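Local coordinates for protein putative methylthioribose-1-phosphate isomerase (Pyrococcus horikoshii OT3, PDB 6A34) that probably interconverts 5-methylthioribose 1-phosphate and 5-methylthioribulose 1-phosphate, an isomerase step of the methionine salvage pathway, at residues 242-247 with 275-280; 259-264 with 324-329; 145-150 with 172-177; 296-301 with 317-322; 52-57 with 98-103. All blocks are in the same frame, centred on the assembly; numbering follows the deposited sequence.

Contact 1 (242-247 with 275-280)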
# COMPACT_ATOMS: atom_id res chain seq x y z
N ILE A 242 16.84 7.46 -1.72
CA ILE A 242 15.42 7.71 -1.77
C ILE A 242 15.20 9.22 -1.90
O ILE A 242 15.84 9.97 -1.24
CB ILE A 242 14.74 7.14 -0.51
CG1 ILE A 242 14.86 5.62 -0.43
CG2 ILE A 242 13.32 7.61 -0.43
CD1 ILE A 242 14.68 5.06 0.97
N ILE A 243 14.32 9.65 -2.79
CA ILE A 243 14.04 11.04 -2.94
C ILE A 243 12.52 11.19 -2.95
O ILE A 243 11.83 10.42 -3.62
CB ILE A 243 14.71 11.68 -4.18
CG1 ILE A 243 14.45 13.19 -4.22
CG2 ILE A 243 14.32 11.04 -5.48
CD1 ILE A 243 15.30 13.95 -5.19
N VAL A 244 12.05 12.16 -2.17
CA VAL A 244 10.65 12.47 -2.09
C VAL A 244 10.45 13.97 -2.24
O VAL A 244 11.38 14.76 -2.06
CB VAL A 244 10.03 11.97 -0.78
CG1 VAL A 244 10.15 10.46 -0.66
CG2 VAL A 244 10.63 12.69 0.41
N GLY A 245 9.23 14.36 -2.60
CA GLY A 245 8.86 15.77 -2.58
C GLY A 245 8.41 16.17 -1.19
O GLY A 245 8.59 15.42 -0.25
N ALA A 246 7.83 17.37 -1.06
CA ALA A 246 7.31 17.86 0.22
C ALA A 246 6.08 18.72 -0.03
O ALA A 246 6.14 19.61 -0.87
CB ALA A 246 8.37 18.65 0.95
N ASP A 247 5.00 18.47 0.71
CA ASP A 247 3.86 19.37 0.66
C ASP A 247 4.19 20.62 1.50
O ASP A 247 3.82 21.71 1.13
CB ASP A 247 2.56 18.64 0.96
CG ASP A 247 2.30 17.65 -0.17
OD1 ASP A 247 1.85 18.10 -1.26
OD2 ASP A 247 2.63 16.45 -0.00
N PHE A 275 18.42 9.78 2.14
CA PHE A 275 17.03 10.11 2.05
C PHE A 275 16.89 11.63 1.92
O PHE A 275 17.22 12.38 2.86
CB PHE A 275 16.34 9.60 3.32
CG PHE A 275 14.88 9.90 3.40
CD1 PHE A 275 13.95 9.05 2.84
CD2 PHE A 275 14.43 11.04 4.00
CE1 PHE A 275 12.60 9.32 2.93
CE2 PHE A 275 13.07 11.32 4.09
CZ PHE A 275 12.16 10.47 3.54
N PHE A 276 16.39 12.08 0.77
CA PHE A 276 16.27 13.51 0.46
C PHE A 276 14.82 13.91 0.18
O PHE A 276 14.07 13.17 -0.45
CB PHE A 276 17.07 13.86 -0.78
CG PHE A 276 18.56 13.74 -0.63
CD1 PHE A 276 19.21 12.54 -0.85
CD2 PHE A 276 19.32 14.86 -0.32
CE1 PHE A 276 20.59 12.45 -0.73
CE2 PHE A 276 20.69 14.77 -0.20
CZ PHE A 276 21.33 13.57 -0.42
N ALA A 277 14.48 15.11 0.63
CA ALA A 277 13.32 15.86 0.20
C ALA A 277 13.79 16.89 -0.82
O ALA A 277 14.90 17.42 -0.70
CB ALA A 277 12.68 16.54 1.39
N VAL A 278 12.95 17.18 -1.81
CA VAL A 278 13.20 18.19 -2.80
C VAL A 278 11.93 19.04 -2.90
O VAL A 278 10.82 18.49 -3.02
CB VAL A 278 13.60 17.58 -4.17
CG1 VAL A 278 12.65 16.49 -4.64
CG2 VAL A 278 13.73 18.65 -5.25
N ALA A 279 12.10 20.37 -2.78
CA ALA A 279 11.03 21.35 -2.91
C ALA A 279 11.59 22.75 -3.14
O ALA A 279 12.72 23.02 -2.73
CB ALA A 279 10.18 21.35 -1.69
N PRO A 280 10.82 23.67 -3.76
CA PRO A 280 11.23 25.07 -3.90
C PRO A 280 11.12 25.80 -2.56
O PRO A 280 10.40 25.33 -1.68
CB PRO A 280 10.27 25.63 -4.95
CG PRO A 280 9.02 24.79 -4.81
CD PRO A 280 9.48 23.43 -4.31
O HOH W 1 8.24 18.74 -3.94
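Ile242 lays its CG2 methyl against the ring of Phe275, with CG2 3.6 Å from CD1 of that ring. With CG1 of the isoleucine beside the backbone N (chi1 -65°), CG2 is left opposite that N and turned to the neighbouring strand. Farther along the same face Val244 meets the far end of the ring, its CG2 4.1 Å from CZ of Phe275. One aromatic side chain thus spans two residues of the adjacent strand, and Ala265 and Ala268 of helix 261-270 pack against it on this face. Small Ala277 continues this face beyond the ring.

The backbones run parallel, with short-segment axes 23° apart. Phe276 makes two bonds to the same strand, to Ile242 and Val244, which bracket Ile243: its N donates to Ile242 O at 3.0 Å, and its O receives Val244 N at 2.8 Å. Val278 N then reaches Val244 O, a more bent bond with 141° at the hydrogen. Strands 241-244 and 275-278 are neighbours within the parallel part of the Rossmann-like sheet, joined by a crossover that makes an excursion through the small sheet before helix 261-270. Beta-branched residues suit the extended backbone here.

The other face carries Ile243, whose CD1 packs 3.7 Å from CG1 of Val278, and helix 180-189 covers both through Val180. Past Val244 the strands part: a water takes a hydrogen from Ala246 N and gives one to Val278 O, standing in for a direct bond, while Gly245 CA comes within 3.4 Å of Val278 O. The segment then ends at Asp247, the predicted proton donor, placed just beyond the C-terminal edge of the sheet.

Contact 2 (259-264 with 324-329)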
# COMPACT_ATOMS: atom_id res chain seq x y z
N ILE A 259 1.15 10.44 2.55
CA ILE A 259 1.15 9.34 3.49
C ILE A 259 2.04 8.20 2.97
O ILE A 259 2.01 7.80 1.79
CB ILE A 259 -0.29 8.87 3.77
CG1 ILE A 259 -0.36 7.93 4.96
CG2 ILE A 259 -0.89 8.25 2.52
CD1 ILE A 259 -0.17 8.61 6.29
N GLY A 260 2.91 7.74 3.86
CA GLY A 260 3.91 6.73 3.51
C GLY A 260 5.33 7.26 3.53
O GLY A 260 6.26 6.48 3.58
N THR A 261 5.50 8.58 3.47
CA THR A 261 6.82 9.21 3.42
C THR A 261 7.57 8.91 4.72
O THR A 261 8.74 8.53 4.68
CB THR A 261 6.71 10.71 3.13
OG1 THR A 261 6.09 10.88 1.86
CG2 THR A 261 8.05 11.39 3.10
N TYR A 262 6.87 9.06 5.85
CA TYR A 262 7.43 8.79 7.16
C TYR A 262 7.91 7.35 7.23
O TYR A 262 8.99 7.09 7.74
CB TYR A 262 6.45 9.15 8.29
CG TYR A 262 6.92 8.71 9.65
CD1 TYR A 262 8.11 9.18 10.18
CD2 TYR A 262 6.20 7.79 10.41
CE1 TYR A 262 8.58 8.75 11.41
CE2 TYR A 262 6.66 7.36 11.64
CZ TYR A 262 7.85 7.83 12.15
OH TYR A 262 8.30 7.43 13.38
N MET A 263 7.12 6.42 6.69
CA MET A 263 7.47 4.98 6.63
C MET A 263 8.82 4.78 5.93
O MET A 263 9.70 4.04 6.43
CB MET A 263 6.41 4.16 5.89
CG MET A 263 6.83 2.68 5.68
SD MET A 263 7.33 2.35 3.96
CE MET A 263 5.68 2.40 3.28
N LEU A 264 8.97 5.42 4.76
CA LEU A 264 10.20 5.41 3.94
C LEU A 264 11.38 6.01 4.70
O LEU A 264 12.50 5.54 4.60
CB LEU A 264 9.96 6.23 2.66
CG LEU A 264 9.04 5.60 1.62
CD1 LEU A 264 8.95 6.50 0.39
CD2 LEU A 264 9.51 4.20 1.26
N ASP A 324 1.58 12.45 6.09
CA ASP A 324 2.23 12.27 7.35
C ASP A 324 3.33 13.34 7.49
O ASP A 324 3.56 14.16 6.59
CB ASP A 324 2.69 10.83 7.53
CG ASP A 324 3.64 10.25 6.49
OD1 ASP A 324 4.39 11.05 5.87
OD2 ASP A 324 3.66 9.00 6.36
N VAL A 325 3.96 13.33 8.66
CA VAL A 325 5.01 14.26 9.00
C VAL A 325 6.27 13.47 9.36
O VAL A 325 6.22 12.59 10.18
CB VAL A 325 4.60 15.21 10.15
CG1 VAL A 325 5.74 16.13 10.53
CG2 VAL A 325 3.39 16.04 9.77
N THR A 326 7.38 13.82 8.72
CA THR A 326 8.63 13.17 8.87
C THR A 326 9.56 14.08 9.68
O THR A 326 9.80 15.21 9.24
CB THR A 326 9.21 12.89 7.47
OG1 THR A 326 8.37 11.94 6.80
CG2 THR A 326 10.65 12.40 7.54
N PRO A 327 10.05 13.65 10.87
CA PRO A 327 11.02 14.42 11.65
C PRO A 327 12.33 14.65 10.86
O PRO A 327 12.78 13.74 10.11
CB PRO A 327 11.27 13.57 12.92
CG PRO A 327 10.01 12.70 13.05
CD PRO A 327 9.64 12.43 11.59
N HIS A 328 12.94 15.84 11.03
CA HIS A 328 14.07 16.31 10.22
C HIS A 328 15.28 15.39 10.32
O HIS A 328 16.03 15.32 9.38
CB HIS A 328 14.46 17.75 10.56
CG HIS A 328 14.88 17.94 11.98
ND1 HIS A 328 16.18 17.67 12.42
CD2 HIS A 328 14.16 18.34 13.05
CE1 HIS A 328 16.23 17.89 13.73
NE2 HIS A 328 14.99 18.30 14.14
N LYS A 329 15.45 14.68 11.43
CA LYS A 329 16.62 13.87 11.68
C LYS A 329 16.79 12.71 10.68
O LYS A 329 17.93 12.18 10.48
CB LYS A 329 16.58 13.34 13.12
CG LYS A 329 15.51 12.29 13.40
CD LYS A 329 15.69 11.62 14.76
CE LYS A 329 14.66 10.54 15.04
NZ LYS A 329 15.05 9.68 16.18
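The carboxylate of Asp324 lies beside CB of Tyr262, OD2 3.4 Å from it, while the ring runs on toward Pro327. Asp324 places CG between its backbone N and carbonyl carbon (chi1 58°), and this turns the carboxylate to the start of helix 261-270. There OD2 accepts from Gly260 N at 2.9 Å, the donor standing 51° above the carboxylate plane. Tyr262 N adds weak bonds to both oxygens, at 3.2 Å to Asp324 OD1 and 3.3 Å to Asp324 OD2.

Gly260 is the N-cap residue, and its positive phi suits a residue without CB. Asp324, on strand 323-326, brings its carboxylate to the N-terminus of the helix, whose dipole would probably favour the ionised form. Were Asp324 replaced by an alanine, Gly260 N would probably lose this acceptor and the helix start its balancing charge. Strand 323-326 is an edge strand of the small four-stranded sheet and pairs with 255-258, the strand leading into this helix.

Ile259 crosses Asp324 at about a right angle, CD1 resting 3.8 Å from CB of the acid. Thr261 and Thr326 also cross almost perpendicularly, CG2 of Thr261 lying 3.8 Å from OG1 of Thr326; the hydroxyl of Thr261 is engaged with Lys258 O and Asn257. The Tyr262 ring passes obliquely by Pro327, CE1 3.8 Å from CD, an apolar match for the proline's methylenes. Its OH is hydrogen-bonded to His271 of the second subunit, whose Phe232 also packs on Ile259 and Asp324.

Contact 3 (145-150 with 172-177)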
# COMPACT_ATOMS: atom_id res chain seq x y z
N GLU A 145 11.58 27.30 -13.95
CA GLU A 145 13.01 27.54 -13.77
C GLU A 145 13.44 27.12 -12.36
O GLU A 145 14.56 26.69 -12.17
CB GLU A 145 13.45 28.92 -14.26
CG GLU A 145 12.72 30.12 -13.72
CD GLU A 145 12.83 31.37 -14.61
OE1 GLU A 145 12.57 32.47 -14.10
OE2 GLU A 145 13.14 31.23 -15.81
N ALA A 146 12.53 27.14 -11.40
CA ALA A 146 12.80 26.61 -10.07
C ALA A 146 13.08 25.11 -10.21
O ALA A 146 14.00 24.58 -9.62
CB ALA A 146 11.65 26.88 -9.14
N ASN A 147 12.29 24.44 -11.05
CA ASN A 147 12.39 23.00 -11.23
C ASN A 147 13.70 22.66 -11.92
O ASN A 147 14.36 21.67 -11.56
CB ASN A 147 11.17 22.44 -11.96
CG ASN A 147 9.91 22.60 -11.14
OD1 ASN A 147 9.99 22.75 -9.91
ND2 ASN A 147 8.77 22.55 -11.79
N LEU A 148 14.11 23.49 -12.88
CA LEU A 148 15.35 23.25 -13.57
C LEU A 148 16.53 23.25 -12.59
O LEU A 148 17.39 22.38 -12.62
CB LEU A 148 15.54 24.31 -14.65
CG LEU A 148 15.00 23.95 -16.02
CD1 LEU A 148 15.11 25.17 -16.94
CD2 LEU A 148 15.75 22.77 -16.60
N ARG A 149 16.56 24.25 -11.71
CA ARG A 149 17.61 24.39 -10.72
C ARG A 149 17.59 23.20 -9.75
O ARG A 149 18.63 22.58 -9.51
CB ARG A 149 17.46 25.72 -9.97
CG ARG A 149 17.79 26.95 -10.80
CD ARG A 149 17.77 28.25 -10.02
NE ARG A 149 16.55 28.50 -9.25
CZ ARG A 149 15.53 29.25 -9.66
NH1 ARG A 149 15.49 29.65 -10.92
NH2 ARG A 149 14.58 29.61 -8.80
N MET A 150 16.41 22.88 -9.20
CA MET A 150 16.27 21.75 -8.27
C MET A 150 16.87 20.48 -8.89
O MET A 150 17.54 19.74 -8.23
CB MET A 150 14.80 21.45 -7.95
CG MET A 150 14.28 22.08 -6.70
SD MET A 150 12.48 21.80 -6.64
CE MET A 150 11.85 23.33 -7.31
N LEU A 172 3.76 16.35 -14.15
CA LEU A 172 2.31 16.54 -13.98
C LEU A 172 1.96 17.31 -12.70
O LEU A 172 0.88 17.87 -12.62
CB LEU A 172 1.65 15.16 -13.98
CG LEU A 172 1.84 14.35 -15.25
CD1 LEU A 172 1.31 12.94 -15.04
CD2 LEU A 172 1.14 15.01 -16.43
N ALA A 173 2.84 17.31 -11.69
CA ALA A 173 2.55 18.00 -10.39
C ALA A 173 3.03 19.46 -10.41
O ALA A 173 2.92 20.18 -9.41
CB ALA A 173 3.23 17.25 -9.25
N THR A 174 3.60 19.88 -11.53
CA THR A 174 4.15 21.20 -11.71
C THR A 174 3.76 21.72 -13.10
O THR A 174 3.05 21.04 -13.86
CB THR A 174 5.67 21.14 -11.55
OG1 THR A 174 6.21 20.37 -12.63
CG2 THR A 174 6.07 20.50 -10.24
N VAL A 175 4.29 22.89 -13.44
CA VAL A 175 4.12 23.47 -14.75
C VAL A 175 4.95 22.64 -15.73
O VAL A 175 4.45 22.32 -16.79
CB VAL A 175 4.50 24.95 -14.78
CG1 VAL A 175 4.40 25.54 -16.18
CG2 VAL A 175 3.66 25.73 -13.79
N HIS A 176 6.17 22.28 -15.33
CA HIS A 176 7.01 21.41 -16.19
C HIS A 176 8.13 20.75 -15.35
O HIS A 176 8.65 21.37 -14.46
CB HIS A 176 7.52 22.22 -17.42
CG HIS A 176 7.60 21.44 -18.70
ND1 HIS A 176 8.50 21.79 -19.70
CD2 HIS A 176 6.94 20.32 -19.12
CE1 HIS A 176 8.39 20.91 -20.70
NE2 HIS A 176 7.42 19.99 -20.37
N LEU A 177 8.44 19.49 -15.66
CA LEU A 177 9.66 18.75 -15.26
C LEU A 177 9.48 18.03 -13.91
O LEU A 177 9.94 16.86 -13.75
CB LEU A 177 10.86 19.71 -15.19
CG LEU A 177 11.18 20.45 -16.48
CD1 LEU A 177 12.41 21.33 -16.28
CD2 LEU A 177 11.40 19.49 -17.63
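Asn147 extends from its helix toward the backbone of His176. CB lies 4.2 Å from CB of Leu177 and 3.7 Å from His176 O. CG, set anti to the backbone carbonyl carbon (chi1 -65°), carries the amide onward. At the tip ND2 donates to His176 O over 2.9 Å, with 155° at the hydrogen, and the donor is tilted 25° from the carbonyl plane.

The same ND2 also presses on Thr174, 3.4 Å from its CB, the two side chains approaching from opposite directions. No bond to the threonine hydroxyl follows, since the angle is poor; OG1 of Thr174 is instead hydrogen-bonded to Ser171 O. Helix 125-157 is the long helix that leads into strand 161-165 of the Rossmann-like sheet, and segment 172-177 belongs to the connection from that strand to helix 180-189. An asparagine fits this buried place because it is short enough to sit against the loop and has an N-H to offer a carbonyl that no regular strand pairing serves.

Next to it Leu148 makes the apolar half of the contact, its CD2 3.7 Å from CD1 of Leu177. Leu177 has a positive phi, uncommon outside glycine, yet its CB still points to the helix. Leu10 packs on both leucines from the N-terminal helix 7-10. His176 turns its imidazole elsewhere, NE2 bonding to Leu13 O, while Asp143, one turn back along helix 125-157, accepts from Val175 N.

Contact 4 (296-301 with 317-322)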
# COMPACT_ATOMS: atom_id res chain seq x y z
N ILE A 296 -3.18 17.80 10.58
CA ILE A 296 -3.35 16.59 9.76
C ILE A 296 -4.74 16.59 9.11
O ILE A 296 -5.75 16.59 9.78
CB ILE A 296 -3.12 15.29 10.57
CG1 ILE A 296 -1.83 15.30 11.41
CG2 ILE A 296 -3.13 14.11 9.62
CD1 ILE A 296 -0.54 15.44 10.59
N GLU A 297 -4.73 16.58 7.78
CA GLU A 297 -5.90 16.44 6.96
C GLU A 297 -6.26 14.95 6.76
O GLU A 297 -5.44 14.12 6.40
CB GLU A 297 -5.58 17.12 5.63
CG GLU A 297 -6.78 17.33 4.72
CD GLU A 297 -6.38 17.76 3.32
OE1 GLU A 297 -5.31 18.41 3.20
OE2 GLU A 297 -7.11 17.43 2.38
N GLU A 298 -7.53 14.61 7.00
CA GLU A 298 -8.08 13.32 6.66
C GLU A 298 -9.01 13.50 5.47
O GLU A 298 -9.71 14.48 5.38
CB GLU A 298 -8.87 12.72 7.82
CG GLU A 298 -8.07 12.69 9.10
CD GLU A 298 -8.84 12.23 10.33
OE1 GLU A 298 -8.48 12.70 11.45
OE2 GLU A 298 -9.75 11.38 10.17
N ARG A 299 -9.02 12.52 4.57
CA ARG A 299 -9.88 12.61 3.41
C ARG A 299 -10.92 11.48 3.48
O ARG A 299 -10.93 10.71 4.44
CB ARG A 299 -9.05 12.59 2.13
CG ARG A 299 -8.20 13.83 2.01
CD ARG A 299 -7.45 13.93 0.71
NE ARG A 299 -6.91 15.28 0.69
CZ ARG A 299 -5.93 15.71 -0.10
NH1 ARG A 299 -5.50 16.95 0.06
NH2 ARG A 299 -5.38 14.90 -1.00
N SER A 300 -11.80 11.46 2.47
CA SER A 300 -12.96 10.62 2.48
C SER A 300 -12.55 9.17 2.68
O SER A 300 -11.57 8.69 2.10
CB SER A 300 -13.75 10.76 1.20
OG SER A 300 -14.63 9.65 1.06
N PRO A 301 -13.32 8.42 3.48
CA PRO A 301 -13.06 7.00 3.65
C PRO A 301 -13.20 6.20 2.33
O PRO A 301 -12.64 5.11 2.20
CB PRO A 301 -14.07 6.61 4.74
CG PRO A 301 -15.20 7.61 4.58
CD PRO A 301 -14.50 8.91 4.22
N PRO A 317 -15.27 1.17 9.34
CA PRO A 317 -14.60 2.44 9.60
C PRO A 317 -13.18 2.45 8.98
O PRO A 317 -12.53 1.44 8.94
CB PRO A 317 -14.56 2.53 11.14
CG PRO A 317 -15.55 1.47 11.65
CD PRO A 317 -15.59 0.41 10.57
N VAL A 318 -12.74 3.61 8.51
CA VAL A 318 -11.47 3.82 7.88
C VAL A 318 -10.76 4.97 8.59
O VAL A 318 -11.40 5.87 9.12
CB VAL A 318 -11.70 4.19 6.41
CG1 VAL A 318 -10.47 4.84 5.78
CG2 VAL A 318 -12.16 2.99 5.60
N TYR A 319 -9.43 4.99 8.51
CA TYR A 319 -8.68 6.19 8.83
C TYR A 319 -7.81 6.52 7.63
O TYR A 319 -7.04 5.69 7.19
CB TYR A 319 -7.87 5.95 10.10
CG TYR A 319 -7.07 7.14 10.56
CD1 TYR A 319 -7.68 8.36 10.82
CD2 TYR A 319 -5.72 7.03 10.79
CE1 TYR A 319 -6.95 9.45 11.27
CE2 TYR A 319 -4.97 8.11 11.22
CZ TYR A 319 -5.59 9.31 11.49
OH TYR A 319 -4.83 10.35 11.93
N ASN A 320 -8.00 7.72 7.08
CA ASN A 320 -7.38 8.10 5.85
C ASN A 320 -6.62 9.42 6.01
O ASN A 320 -6.98 10.44 5.42
CB ASN A 320 -8.41 8.23 4.72
CG ASN A 320 -7.73 8.52 3.40
OD1 ASN A 320 -6.54 8.28 3.28
ND2 ASN A 320 -8.46 9.01 2.42
N PRO A 321 -5.51 9.48 6.77
CA PRO A 321 -4.68 10.68 6.75
C PRO A 321 -4.04 10.84 5.36
O PRO A 321 -3.44 9.91 4.86
CB PRO A 321 -3.65 10.38 7.84
CG PRO A 321 -3.53 8.87 7.79
CD PRO A 321 -4.96 8.40 7.59
N ALA A 322 -4.21 12.00 4.73
CA ALA A 322 -3.66 12.28 3.43
C ALA A 322 -2.12 12.43 3.45
O ALA A 322 -1.44 12.04 2.48
CB ALA A 322 -4.28 13.53 2.89
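Two irregular segments, one leading into helix 302-305 and one leading into strand 323-326, are joined by a single backbone bridge centred on Glu298 and Pro321, close to predicted substrate-binding Lys258. Ala322 N donates to Glu297 O and Arg299 N to Asn320 O, both at 3.0 Å. Asn320, its CG anti to the backbone N (chi1 -175°), adds a side-chain bond: ND2 reaches Ser300 O at 3.1 Å from 43° above the carbonyl plane, and the same nitrogen also bonds to Glu303.

Arg299 stretches out over Ala322, whose CB lies against one face of the guanidinium, 3.8 Å from NE. Alanine is small enough to let this flat group lie close. In the guanidinium plane NE and NH1 both bond to OE2 of Glu297, NE at 2.7 Å, a side-on salt bridge that fixes the group's rotation. A leucine in place of Arg299 would probably leave the Glu297 carboxylate without its cationic mate and free to turn.

Glu298 meets Tyr319 at the ring edge, the carboxylate and ring planes 78° apart, with CD 3.5 Å from CE1 of the tyrosine. Pro301 and Val318 close the other end, CB to CB.

Val318 and Asn320 pack on helix 302-305, Glu297 and Arg299 on Phe323 of strand 323-326, with Phe232 of the second subunit against Ile296, Tyr319 and Pro321.

Contact 5 (52-57 with 98-103)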
# COMPACT_ATOMS: atom_id res chain seq x y z
N LYS A 52 -11.65 22.91 -10.54
CA LYS A 52 -12.59 22.21 -9.63
C LYS A 52 -12.65 20.71 -9.93
O LYS A 52 -12.70 19.91 -9.00
CB LYS A 52 -14.02 22.76 -9.75
CG LYS A 52 -14.40 23.93 -8.86
CD LYS A 52 -15.90 24.01 -8.55
CE LYS A 52 -16.80 23.59 -9.70
NZ LYS A 52 -18.21 24.00 -9.51
N ASN A 53 -12.74 20.38 -11.22
CA ASN A 53 -12.65 19.06 -11.88
C ASN A 53 -11.39 18.25 -11.53
O ASN A 53 -11.37 17.05 -11.78
CB ASN A 53 -12.47 19.22 -13.40
CG ASN A 53 -13.69 18.78 -14.17
OD1 ASN A 53 -14.45 17.97 -13.66
ND2 ASN A 53 -13.87 19.29 -15.37
N MET A 54 -10.30 18.93 -11.14
CA MET A 54 -8.94 18.35 -11.05
C MET A 54 -8.48 17.75 -12.40
O MET A 54 -7.72 16.75 -12.45
CB MET A 54 -8.89 17.34 -9.90
CG MET A 54 -9.26 18.01 -8.57
SD MET A 54 -9.16 16.98 -7.09
CE MET A 54 -10.06 18.01 -5.92
N THR A 55 -8.89 18.40 -13.49
CA THR A 55 -8.32 18.19 -14.84
C THR A 55 -6.83 18.58 -14.81
O THR A 55 -5.96 17.93 -15.39
CB THR A 55 -9.12 18.98 -15.89
OG1 THR A 55 -10.44 18.45 -15.99
CG2 THR A 55 -8.48 18.97 -17.26
N VAL A 56 -6.56 19.66 -14.09
CA VAL A 56 -5.24 20.03 -13.67
C VAL A 56 -5.14 19.75 -12.17
O VAL A 56 -6.12 19.91 -11.44
CB VAL A 56 -4.92 21.51 -13.99
CG1 VAL A 56 -5.97 22.48 -13.45
CG2 VAL A 56 -3.56 21.89 -13.46
N ARG A 57 -3.94 19.35 -11.74
CA ARG A 57 -3.59 19.20 -10.32
C ARG A 57 -2.12 19.54 -10.15
O ARG A 57 -1.44 19.82 -11.14
CB ARG A 57 -3.89 17.78 -9.83
CG ARG A 57 -3.24 16.70 -10.67
CD ARG A 57 -2.82 15.52 -9.81
NE ARG A 57 -1.60 15.78 -9.04
CZ ARG A 57 -0.37 15.51 -9.47
NH1 ARG A 57 -0.14 15.40 -10.77
NH2 ARG A 57 0.60 15.31 -8.59
N ASN A 98 -12.61 30.86 -6.15
CA ASN A 98 -13.59 29.97 -5.49
C ASN A 98 -13.71 28.64 -6.25
O ASN A 98 -14.80 28.15 -6.49
CB ASN A 98 -14.94 30.68 -5.35
CG ASN A 98 -14.82 32.06 -4.72
OD1 ASN A 98 -15.37 33.03 -5.24
ND2 ASN A 98 -14.10 32.16 -3.62
N THR A 99 -12.58 28.06 -6.64
CA THR A 99 -12.57 26.74 -7.24
C THR A 99 -12.16 25.74 -6.16
O THR A 99 -12.91 24.83 -5.81
CB THR A 99 -11.67 26.70 -8.48
OG1 THR A 99 -10.46 27.39 -8.18
CG2 THR A 99 -12.33 27.31 -9.70
N ARG A 100 -10.95 25.95 -5.63
CA ARG A 100 -10.41 25.28 -4.46
C ARG A 100 -9.91 26.38 -3.52
O ARG A 100 -8.74 26.77 -3.60
CB ARG A 100 -9.31 24.28 -4.86
CG ARG A 100 -9.85 22.91 -5.29
CD ARG A 100 -9.24 22.38 -6.58
NE ARG A 100 -8.13 21.46 -6.38
CZ ARG A 100 -7.42 20.89 -7.36
NH1 ARG A 100 -6.69 19.81 -7.09
NH2 ARG A 100 -7.45 21.36 -8.60
N PRO A 101 -10.81 26.95 -2.68
CA PRO A 101 -10.46 27.99 -1.70
C PRO A 101 -9.31 27.75 -0.70
O PRO A 101 -8.96 28.68 0.05
CB PRO A 101 -11.75 28.12 -0.87
CG PRO A 101 -12.85 27.77 -1.84
CD PRO A 101 -12.26 26.68 -2.70
N THR A 102 -8.74 26.54 -0.69
CA THR A 102 -7.71 26.10 0.27
C THR A 102 -6.32 26.04 -0.39
O THR A 102 -5.33 26.50 0.23
CB THR A 102 -8.13 24.78 0.94
OG1 THR A 102 -7.08 23.84 0.71
CG2 THR A 102 -9.43 24.21 0.40
N ALA A 103 -6.24 25.47 -1.62
CA ALA A 103 -4.99 25.33 -2.47
C ALA A 103 -4.19 26.65 -2.51
O ALA A 103 -4.69 27.67 -2.98
CB ALA A 103 -5.36 24.86 -3.86
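Arg100 brings one face of its guanidinium against Met54, whose CG sits over that face, 3.5 Å from NH1. The methionine runs on obliquely across the arginine, CE ending 4.0 Å from NE, so a flexible thioether chain shields a flat cation. Val56 O lies at the guanidinium edge, in its plane, and takes a weak hydrogen bond from Arg100 NH2 at 3.5 Å, almost straight at 165°. Arg57 adds only its CB, 4.4 Å from Arg100 NH1.

The bends at chi2 and chi3 (133° and 96°) bring the arginine head back to segment 52-57. A second weak bond, from the same NH2 to Ile51 O, also ties it to the end of helix 44-52. Both arginines are predicted to bind substrate, and two cations brought together would be consistent with a pocket for a phosphate-bearing sugar; NE of Arg57 and NH1 of Arg100 stand 6.8 Å apart.

Farther out, the backbone shape of segment 52-57 places Met54. It has a positive phi in the Schellman motif that ends helix 44-52, and from this turn its side chain is carried over Arg100. Lys52, in the last turn, lays the aliphatic part of its chain on Thr99, CG 3.5 Å from Thr99 O. Thr99 OG1 turns back to Leu96 O in the preceding helix. The head of Arg57 is itself positioned by Gln29 and Asn168.

These loops link helix 44-52 to helix 59-76 and helix 82-97 to helix 104-119; Arg100 also packs on Ile62 of helix 59-76, and Arg57 on Gln206 and Leu210 of helix 206-217.

Contacts 1, 2 and 3 are buried, contact 4 is partly so and contact 5 lies at the surface. Helix 261-270 starts in contact 2 and covers a face of contact 1, where Val244 meets Thr261; contact 1 relies on regular strand pairing and apolar side chains, contact 2 on an acid at a helix start. Contact 3 pairs one asparagine-to-carbonyl bond with leucine packing, and its Met150 packs on Val278 and Pro280 of contact 1. Contacts 2 and 4 meet through Ile259 and Ala322, and both face the second subunit, but contact 4 adds surface charge. Contact 5, whose Arg57 touches Leu172 and Ala173 of contact 3, is dominated by arginine in loops between helices.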